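Side-chain contacts in ankyrin repeat domain protein (Legionella pneumophila subsp. pneumophila, PDB 6MCA), which is a Legionella effector with ankyrin repeats and a cysteine protease-like region that interacts with the host LARP7 component of the 7SK snRNP complex: residues A[27-31]-A[32-36]; A[283-286]-A[287-291]. All blocks are in the same frame, centred on the assembly; numbering follows the deposited sequence.

In the fold
Both contacts are local turns at the end of a helix, and they lie in series along the chain, one closing long before the other opens. Contact 1 comes within the first residues modelled: 27-31 is the last part of helix 26-31, and the loop residues 32-36 turn the chain toward helix 38-43, beside helices 58-65 and 68-76. Contact 2 follows some 250 residues later, where the connection between strands 276-280 and 292-297 of the five-stranded antiparallel sheet winds into the short helix 286-289. Neither nests in nor crosses the other. Their centres are 46 Å apart and their nearest atoms about 36 Å, so each shapes its own part of the fold.

Contact 1: A[27-31]-A[32-36]; sequences ANDII and SHRMP
S32 turns back on N28 and closes the last turn of helix 26-31 with two bonds to one oxygen. Its N and its OG each lie 3.0 Å from N28 O and approach from opposite faces of the carbonyl plane. The OG stands beside its own backbone N (chi1 -62°), which lets the hydroxyl reach the same acceptor as the amide. The helix, which ends at I31, is closed by a Schellman motif with H33 as its C-prime residue at positive phi (63°). R34 N bonds to D29 O at 2.9 Å, and H33 N bonds to I30 O at 3.0 Å. The carbonyls of N28, D29 and I30 are thus all satisfied from the turn itself.

Side chains bring in further polar partners, most of them from outside the turn. D29 OD1 sits over one face of the R34 guanidinium, 3.9 Å from NH1, a long salt bridge of charge alone with no N-H directed at the oxygen. The other carboxylate oxygen, OD2, is hydrogen-bonded to the hydroxyl of Y41 and also packs against P36, 3.8 Å from its CA. CD2 of H33 meets I31 O at the ring edge, while NE2 is hydrogen-bonded to a tartaric acid molecule, probably from the crystallisation liquor. N28 OD1 is hydrogen-bonded to the hydroxyl of Y54.

I30 CG1 touches P36 CG at 4.0 Å, joining the helix to the returning chain. Around this apolar pair, I30 also packs on helix 58-65, and both I30 and P36 meet I70 of helix 68-76.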
loop_
_atom_site.group_PDB
_atom_site.type_symbol
_atom_site.label_atom_id
_atom_site.label_comp_id
_atom_site.label_asym_id
_atom_site.label_seq_id
_atom_site.Cartn_x
_atom_site.Cartn_y
_atom_site.Cartn_z
ATOM N N ALA A 27 -19.746 -23.033 -2.426
ATOM C CA ALA A 27 -18.451 -22.507 -2.009
ATOM C C ALA A 27 -17.607 -23.590 -1.351
ATOM O O ALA A 27 -16.405 -23.693 -1.615
ATOM C CB ALA A 27 -18.643 -21.325 -1.060
ATOM N N ASN A 28 -18.219 -24.408 -0.492
ATOM C CA ASN A 28 -17.484 -25.502 0.132
ATOM C C ASN A 28 -17.078 -26.557 -0.890
ATOM O O ASN A 28 -16.027 -27.189 -0.742
ATOM C CB ASN A 28 -18.317 -26.130 1.250
ATOM C CG ASN A 28 -18.535 -25.182 2.417
ATOM O OD1 ASN A 28 -17.739 -24.272 2.652
ATOM N ND2 ASN A 28 -19.618 -25.394 3.156
ATOM N N ASP A 29 -17.895 -26.761 -1.927
ATOM C CA ASP A 29 -17.506 -27.656 -3.013
ATOM C C ASP A 29 -16.274 -27.126 -3.737
ATOM O O ASP A 29 -15.329 -27.874 -4.012
ATOM C CB ASP A 29 -18.666 -27.828 -3.996
ATOM C CG ASP A 29 -19.779 -28.695 -3.443
ATOM O OD1 ASP A 29 -19.593 -29.291 -2.362
ATOM O OD2 ASP A 29 -20.842 -28.780 -4.095
ATOM N N ILE A 30 -16.274 -25.831 -4.052
ATOM C CA ILE A 30 -15.155 -25.230 -4.773
ATOM C C ILE A 30 -13.890 -25.267 -3.924
ATOM O O ILE A 30 -12.809 -25.621 -4.408
ATOM C CB ILE A 30 -15.513 -23.795 -5.202
ATOM C CG1 ILE A 30 -16.586 -23.820 -6.294
ATOM C CG2 ILE A 30 -14.277 -23.044 -5.672
ATOM C CD1 ILE A 30 -17.083 -22.447 -6.695
ATOM N N ILE A 31 -14.008 -24.911 -2.643
ATOM C CA ILE A 31 -12.847 -24.898 -1.756
ATOM C C ILE A 31 -12.266 -26.299 -1.612
ATOM O O ILE A 31 -11.043 -26.477 -1.546
ATOM C CB ILE A 31 -13.234 -24.294 -0.391
ATOM C CG1 ILE A 31 -13.543 -22.803 -0.539
ATOM C CG2 ILE A 31 -12.128 -24.507 0.632
ATOM C CD1 ILE A 31 -14.432 -22.258 0.555
ATOM N N SER A 32 -13.126 -27.314 -1.582
ATOM C CA SER A 32 -12.692 -28.700 -1.458
ATOM C C SER A 32 -12.293 -29.321 -2.793
ATOM O O SER A 32 -12.073 -30.536 -2.848
ATOM C CB SER A 32 -13.793 -29.540 -0.807
ATOM O OG SER A 32 -14.077 -29.075 0.501
ATOM N N HIS A 33 -12.209 -28.521 -3.858
ATOM C CA HIS A 33 -11.768 -28.977 -5.178
ATOM C C HIS A 33 -12.708 -30.019 -5.777
ATOM O O HIS A 33 -12.297 -30.838 -6.602
ATOM C CB HIS A 33 -10.333 -29.512 -5.133
ATOM C CG HIS A 33 -9.298 -28.448 -4.944
ATOM N ND1 HIS A 33 -8.249 -28.268 -5.819
ATOM C CD2 HIS A 33 -9.151 -27.507 -3.981
ATOM C CE1 HIS A 33 -7.501 -27.260 -5.405
ATOM N NE2 HIS A 33 -8.027 -26.782 -4.292
ATOM N N ARG A 34 -13.976 -29.994 -5.378
ATOM C CA ARG A 34 -15.000 -30.846 -5.964
ATOM C C ARG A 34 -15.834 -30.039 -6.948
ATOM O O ARG A 34 -16.237 -28.908 -6.655
ATOM C CB ARG A 34 -15.908 -31.448 -4.889
ATOM C CG ARG A 34 -15.302 -32.614 -4.128
ATOM C CD ARG A 34 -16.317 -33.225 -3.174
ATOM N NE ARG A 34 -16.510 -32.405 -1.982
ATOM C CZ ARG A 34 -17.513 -32.556 -1.124
ATOM N NH1 ARG A 34 -17.608 -31.762 -0.066
ATOM N NH2 ARG A 34 -18.423 -33.500 -1.323
ATOM N N MET A 35 -16.087 -30.617 -8.113
ATOM C CA MET A 35 -16.934 -29.960 -9.101
ATOM C C MET A 35 -18.363 -29.896 -8.577
ATOM O O MET A 35 -18.943 -30.942 -8.259
ATOM C CB MET A 35 -16.886 -30.702 -10.433
ATOM C CG MET A 35 -17.805 -30.118 -11.494
ATOM S SD MET A 35 -17.208 -28.539 -12.128
ATOM C CE MET A 35 -15.758 -29.070 -13.037
ATOM N N PRO A 36 -18.958 -28.714 -8.460
ATOM C CA PRO A 36 -20.302 -28.618 -7.885
ATOM C C PRO A 36 -21.358 -29.215 -8.803
ATOM O O PRO A 36 -21.192 -29.309 -10.022
ATOM C CB PRO A 36 -20.514 -27.107 -7.717
ATOM C CG PRO A 36 -19.143 -26.506 -7.803
ATOM C CD PRO A 36 -18.379 -27.390 -8.733
#

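Contact 2: A[283-286]-A[287-291]; sequences GENS and LQEGS
N285 holds its CG anti to the backbone N (chi1 -174°), while E289 keeps its CG beside its own N and runs extended beyond it, so that the amide and carboxylate meet across four residues. Their planes are 70° apart, and N285 ND2 points at E289 OE1 in a hydrogen bond modelled so short that its details are doubtful. OE1 also forms a salt bridge with K279, which would probably stabilise the ionised carboxylate and offset its charge. ND2 has a second acceptor in a water, 2.9 Å away, that also lies within hydrogen-bonding distance of G290 O and bridges the amide to the backbone after the helix.

Backbone amides and the S286 hydroxyl complete the turn. A type I beta turn from G283 to S286 leads into helix 286-289, and G283 O accepts from both S286 N and S286 OG, the hydroxyl lying 2.5 Å away. L287 N bonds to E284 O, and the L287 side chain lies against that oxygen, with CB at 3.4 Å. N285 O accepts from both Q288 N and E289 N, the first at 2.9 Å. G290, at positive phi (82°), leaves the helix but still returns its N to S286 O at 2.8 Å.

The turn thus joins strand 276-280 to its antiparallel neighbour 292-297. N285 and E289 pack on H322 of helix 318-329, and on the loop after strand 331-337, S286 OG is hydrogen-bonded to the hydroxyl of S341 and S291 OG to I339 O.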
loop_
_atom_site.group_PDB
_atom_site.type_symbol
_atom_site.label_atom_id
_atom_site.label_comp_id
_atom_site.label_asym_id
_atom_site.label_seq_id
_atom_site.Cartn_x
_atom_site.Cartn_y
_atom_site.Cartn_z
ATOM N N GLY A 283 1.745 5.043 17.231
ATOM C CA GLY A 283 0.527 5.754 17.563
ATOM C C GLY A 283 0.362 6.034 19.043
ATOM O O GLY A 283 1.334 6.354 19.736
ATOM N N GLU A 284 -0.875 5.907 19.533
ATOM C CA GLU A 284 -1.180 6.242 20.922
ATOM C C GLU A 284 -0.338 5.423 21.896
ATOM O O GLU A 284 0.165 5.958 22.893
ATOM C CB GLU A 284 -2.671 6.026 21.186
ATOM C CG GLU A 284 -3.027 5.730 22.634
ATOM C CD GLU A 284 -3.534 6.953 23.373
ATOM O OE1 GLU A 284 -3.873 7.955 22.709
ATOM O OE2 GLU A 284 -3.597 6.910 24.619
ATOM N N ASN A 285 -0.162 4.129 21.613
ATOM C CA ASN A 285 0.572 3.252 22.522
ATOM C C ASN A 285 1.987 3.755 22.784
ATOM O O ASN A 285 2.543 3.507 23.861
ATOM C CB ASN A 285 0.606 1.832 21.956
ATOM C CG ASN A 285 1.220 0.832 22.917
ATOM O OD1 ASN A 285 0.654 0.539 23.970
ATOM N ND2 ASN A 285 2.381 0.297 22.554
ATOM N N SER A 286 2.578 4.474 21.825
ATOM C CA SER A 286 3.935 4.979 21.999
ATOM C C SER A 286 4.050 5.944 23.172
ATOM O O SER A 286 5.156 6.151 23.681
ATOM C CB SER A 286 4.417 5.660 20.716
ATOM O OG SER A 286 3.711 6.866 20.476
ATOM N N LEU A 287 2.938 6.540 23.612
ATOM C CA LEU A 287 2.994 7.409 24.783
ATOM C C LEU A 287 3.318 6.623 26.047
ATOM O O LEU A 287 3.920 7.170 26.978
ATOM C CB LEU A 287 1.674 8.162 24.947
ATOM C CG LEU A 287 1.315 9.124 23.812
ATOM C CD1 LEU A 287 -0.142 9.548 23.902
ATOM C CD2 LEU A 287 2.236 10.334 23.827
ATOM N N GLN A 288 2.941 5.346 26.094
ATOM C CA GLN A 288 3.223 4.501 27.245
ATOM C C GLN A 288 4.489 3.674 27.059
ATOM O O GLN A 288 5.263 3.507 28.006
ATOM C CB GLN A 288 2.038 3.568 27.512
ATOM C CG GLN A 288 0.781 4.271 27.986
ATOM C CD GLN A 288 0.342 3.814 29.363
ATOM O OE1 GLN A 288 0.293 2.616 29.644
ATOM N NE2 GLN A 288 0.009 4.768 30.225
ATOM N N GLU A 289 4.711 3.154 25.851
ATOM C CA GLU A 289 5.780 2.200 25.601
ATOM C C GLU A 289 6.941 2.766 24.801
ATOM O O GLU A 289 8.011 2.149 24.791
ATOM C CB GLU A 289 5.230 0.973 24.857
ATOM C CG GLU A 289 4.309 0.084 25.654
ATOM C CD GLU A 289 4.077 -1.233 24.944
ATOM O OE1 GLU A 289 3.937 -1.202 23.705
ATOM O OE2 GLU A 289 4.041 -2.291 25.609
ATOM N N GLY A 290 6.770 3.904 24.144
ATOM C CA GLY A 290 7.672 4.301 23.088
ATOM C C GLY A 290 7.294 3.625 21.783
ATOM O O GLY A 290 6.447 2.733 21.724
ATOM N N SER A 291 7.951 4.058 20.707
ATOM C CA SER A 291 7.535 3.616 19.380
ATOM C C SER A 291 8.018 2.208 19.060
ATOM O O SER A 291 7.255 1.403 18.514
ATOM C CB SER A 291 8.031 4.597 18.321
ATOM O OG SER A 291 7.253 5.780 18.312
HETATM O O HOH W 1 4.441 1.301 20.707
#